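Local coordinates for extracellular solute-binding protein family 1 (Arthrobacter chlorophenolicus, PDB 4R2F) that probably captures sugars outside the cell for an ABC-type transporter and binds the beta-linked glucose disaccharide laminaribiose, at residues 131-136 with 353-358. Residues are numbered along the deposited sequence; the frame is centred on the assembly and turned at random.
Sequences DFLPGV and SITEMP
Asp131 turns its carboxylate onto Ser353 and grips it with both oxygens, tying the loop that follows helix 117-126 to the short helix 352-355 on the surface of this solute-binding-protein fold. With chi1 at -168° CG lies opposite the backbone N, which carries the carboxylate over to the first residues of the helix. OD1 offers its syn lone pair to the backbone N of Ser353, at 2.9 Å and somewhat bent, with 146° at the hydrogen. On the other branch, OD2 accepts from the Ser353 hydroxyl, a short 2.5 Å to OG, which sits 20° out of the carboxylate plane. Two donors of one residue thus hold the flat group against rotation. An asparagine here would keep one carboxamide oxygen but would probably leave either the hydroxyl or the amide of Ser353 without its acceptor. Backbone hydrogen bonds extend the seam, pairing Asp131 with Lys352 and Leu133 with Val350, while Phe132, whose CB points away from 353-358, stacks its ring on that of Phe351. Thr355 gives its OG1 to the carbonyl O of Lys352, leaving its methyl to face the loop. There Leu133 and Thr355 meet tip to tip, CD1 to CG2 at 4.0 Å.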
ATOM      1  N   ASP A 131      15.453 -15.400  -8.604  1.00 34.60           N
ATOM      2  CA  ASP A 131      15.577 -14.675  -7.314  1.00 39.94           C
ATOM      3  C   ASP A 131      14.219 -14.123  -6.794  1.00 40.95           C
ATOM      4  O   ASP A 131      14.128 -13.666  -5.665  1.00 35.57           O
ATOM      5  CB  ASP A 131      16.608 -13.550  -7.460  1.00 33.67           C
ATOM      6  CG  ASP A 131      17.035 -12.932  -6.130  1.00 30.23           C
ATOM      7  OD1 ASP A 131      17.138 -13.641  -5.105  1.00 38.06           O
ATOM      8  OD2 ASP A 131      17.284 -11.709  -6.116  1.00 40.68           O
ATOM      9  N   PHE A 132      13.160 -14.184  -7.597  1.00 29.71           N
ATOM     10  CA  PHE A 132      11.853 -13.692  -7.136  1.00 33.88           C
ATOM     11  C   PHE A 132      11.445 -14.536  -5.945  1.00 36.41           C
ATOM     12  O   PHE A 132      11.743 -15.709  -5.910  1.00 38.09           O
ATOM     13  CB  PHE A 132      10.758 -13.820  -8.196  1.00 37.60           C
ATOM     14  CG  PHE A 132      10.690 -12.666  -9.152  1.00 28.03           C
ATOM     15  CD1 PHE A 132      10.459 -11.375  -8.689  1.00 35.14           C
ATOM     16  CD2 PHE A 132      10.834 -12.873 -10.529  1.00 32.88           C
ATOM     17  CE1 PHE A 132      10.398 -10.298  -9.578  1.00 36.82           C
ATOM     18  CE2 PHE A 132      10.761 -11.813 -11.415  1.00 33.51           C
ATOM     19  CZ  PHE A 132      10.545 -10.523 -10.935  1.00 33.67           C
ATOM     20  N   LEU A 133      10.754 -13.939  -4.984  1.00 36.12           N
ATOM     21  CA  LEU A 133      10.182 -14.710  -3.896  1.00 31.95           C
ATOM     22  C   LEU A 133       9.048 -15.563  -4.438  1.00 35.19           C
ATOM     23  O   LEU A 133       8.482 -15.256  -5.493  1.00 40.96           O
ATOM     24  CB  LEU A 133       9.695 -13.810  -2.759  1.00 33.20           C
ATOM     25  CG  LEU A 133      10.799 -13.121  -1.944  1.00 33.49           C
ATOM     26  CD1 LEU A 133      10.178 -11.987  -1.148  1.00 42.88           C
ATOM     27  CD2 LEU A 133      11.500 -14.112  -1.017  1.00 48.19           C
ATOM     28  N   PRO A 134       8.728 -16.656  -3.731  1.00 47.80           N
ATOM     29  CA  PRO A 134       7.636 -17.499  -4.199  1.00 45.71           C
ATOM     30  C   PRO A 134       6.302 -16.754  -4.184  1.00 46.06           C
ATOM     31  O   PRO A 134       6.018 -15.983  -3.265  1.00 35.83           O
ATOM     32  CB  PRO A 134       7.620 -18.670  -3.191  1.00 56.30           C
ATOM     33  CG  PRO A 134       8.929 -18.612  -2.482  1.00 63.39           C
ATOM     34  CD  PRO A 134       9.333 -17.165  -2.482  1.00 40.52           C
ATOM     35  N   GLY A 135       5.505 -16.973  -5.220  1.00 39.70           N
ATOM     36  CA  GLY A 135       4.164 -16.409  -5.319  1.00 48.83           C
ATOM     37  C   GLY A 135       4.053 -14.949  -5.754  1.00 40.08           C
ATOM     38  O   GLY A 135       2.936 -14.420  -5.822  1.00 33.84           O
ATOM     39  N   VAL A 136       5.167 -14.272  -6.034  1.00 32.04           N
ATOM     40  CA  VAL A 136       5.066 -12.823  -6.291  1.00 32.87           C
ATOM     41  C   VAL A 136       4.784 -12.486  -7.756  1.00 31.44           C
ATOM     42  O   VAL A 136       4.254 -11.415  -8.028  1.00 33.12           O
ATOM     43  CB  VAL A 136       6.255 -12.001  -5.756  1.00 31.55           C
ATOM     44  CG1 VAL A 136       6.445 -12.271  -4.270  1.00 44.65           C
ATOM     45  CG2 VAL A 136       7.535 -12.252  -6.536  1.00 31.98           C
ATOM     46  N   SER A 353      17.413 -12.244  -2.599  1.00 36.05           N
ATOM     47  CA  SER A 353      18.714 -11.683  -2.274  1.00 37.52           C
ATOM     48  C   SER A 353      18.578 -10.392  -1.483  1.00 39.12           C
ATOM     49  O   SER A 353      19.369 -10.125  -0.590  1.00 39.22           O
ATOM     50  CB  SER A 353      19.528 -11.414  -3.542  1.00 37.54           C
ATOM     51  OG  SER A 353      18.811 -10.591  -4.456  1.00 41.98           O
ATOM     52  N   ILE A 354      17.582  -9.577  -1.814  1.00 43.98           N
ATOM     53  CA  ILE A 354      17.400  -8.309  -1.105  1.00 43.74           C
ATOM     54  C   ILE A 354      16.912  -8.590   0.314  1.00 37.48           C
ATOM     55  O   ILE A 354      17.356  -7.940   1.261  1.00 43.70           O
ATOM     56  CB  ILE A 354      16.439  -7.359  -1.839  1.00 37.78           C
ATOM     57  CG1 ILE A 354      16.959  -7.090  -3.249  1.00 38.77           C
ATOM     58  CG2 ILE A 354      16.334  -6.054  -1.068  1.00 39.51           C
ATOM     59  CD1 ILE A 354      16.059  -6.255  -4.144  1.00 39.35           C
ATOM     60  N   THR A 355      16.035  -9.580   0.471  1.00 31.47           N
ATOM     61  CA  THR A 355      15.547  -9.955   1.819  1.00 36.21           C
ATOM     62  C   THR A 355      16.635 -10.549   2.706  1.00 43.08           C
ATOM     63  O   THR A 355      16.436 -10.683   3.904  1.00 50.26           O
ATOM     64  CB  THR A 355      14.410 -11.015   1.812  1.00 42.98           C
ATOM     65  OG1 THR A 355      14.918 -12.274   1.344  1.00 46.43           O
ATOM     66  CG2 THR A 355      13.214 -10.574   0.979  1.00 47.75           C
ATOM     67  N   GLU A 356      17.760 -10.927   2.114  1.00 48.71           N
ATOM     68  CA  GLU A 356      18.910 -11.452   2.855  1.00 39.24           C
ATOM     69  C   GLU A 356      20.057 -10.459   2.991  1.00 50.37           C
ATOM     70  O   GLU A 356      21.101 -10.766   3.552  1.00 46.67           O
ATOM     71  CB  GLU A 356      19.399 -12.692   2.130  1.00 45.00           C
ATOM     72  CG  GLU A 356      18.360 -13.803   2.167  1.00 47.03           C
ATOM     73  CD  GLU A 356      18.774 -15.024   1.372  1.00 99.74           C
ATOM     74  OE1 GLU A 356      19.676 -14.898   0.516  1.00 49.84           O
ATOM     75  OE2 GLU A 356      18.197 -16.109   1.604  1.00 67.52           O
ATOM     76  N   MET A 357      19.841  -9.247   2.501  1.00 42.06           N
ATOM     77  CA  MET A 357      20.866  -8.227   2.484  1.00 45.73           C
ATOM     78  C   MET A 357      21.088  -7.813   3.940  1.00 43.50           C
ATOM     79  O   MET A 357      20.142  -7.678   4.698  1.00 41.35           O
ATOM     80  CB  MET A 357      20.394  -7.071   1.574  1.00 42.76           C
ATOM     81  CG  MET A 357      21.181  -5.786   1.581  1.00 57.50           C
ATOM     82  SD  MET A 357      20.324  -4.548   0.586  1.00 47.75           S
ATOM     83  CE  MET A 357      20.410  -5.348  -0.995  1.00 29.39           C
ATOM     84  N   PRO A 358      22.348  -7.659   4.349  1.00 36.41           N
ATOM     85  CA  PRO A 358      22.657  -7.244   5.708  1.00 34.94           C
ATOM     86  C   PRO A 358      21.870  -6.033   6.196  1.00 39.66           C
ATOM     87  O   PRO A 358      21.427  -5.994   7.344  1.00 45.07           O
ATOM     88  CB  PRO A 358      24.143  -6.904   5.624  1.00 43.16           C
ATOM     89  CG  PRO A 358      24.667  -7.858   4.597  1.00 63.95           C
ATOM     90  CD  PRO A 358      23.560  -8.042   3.597  1.00 43.42           C
TER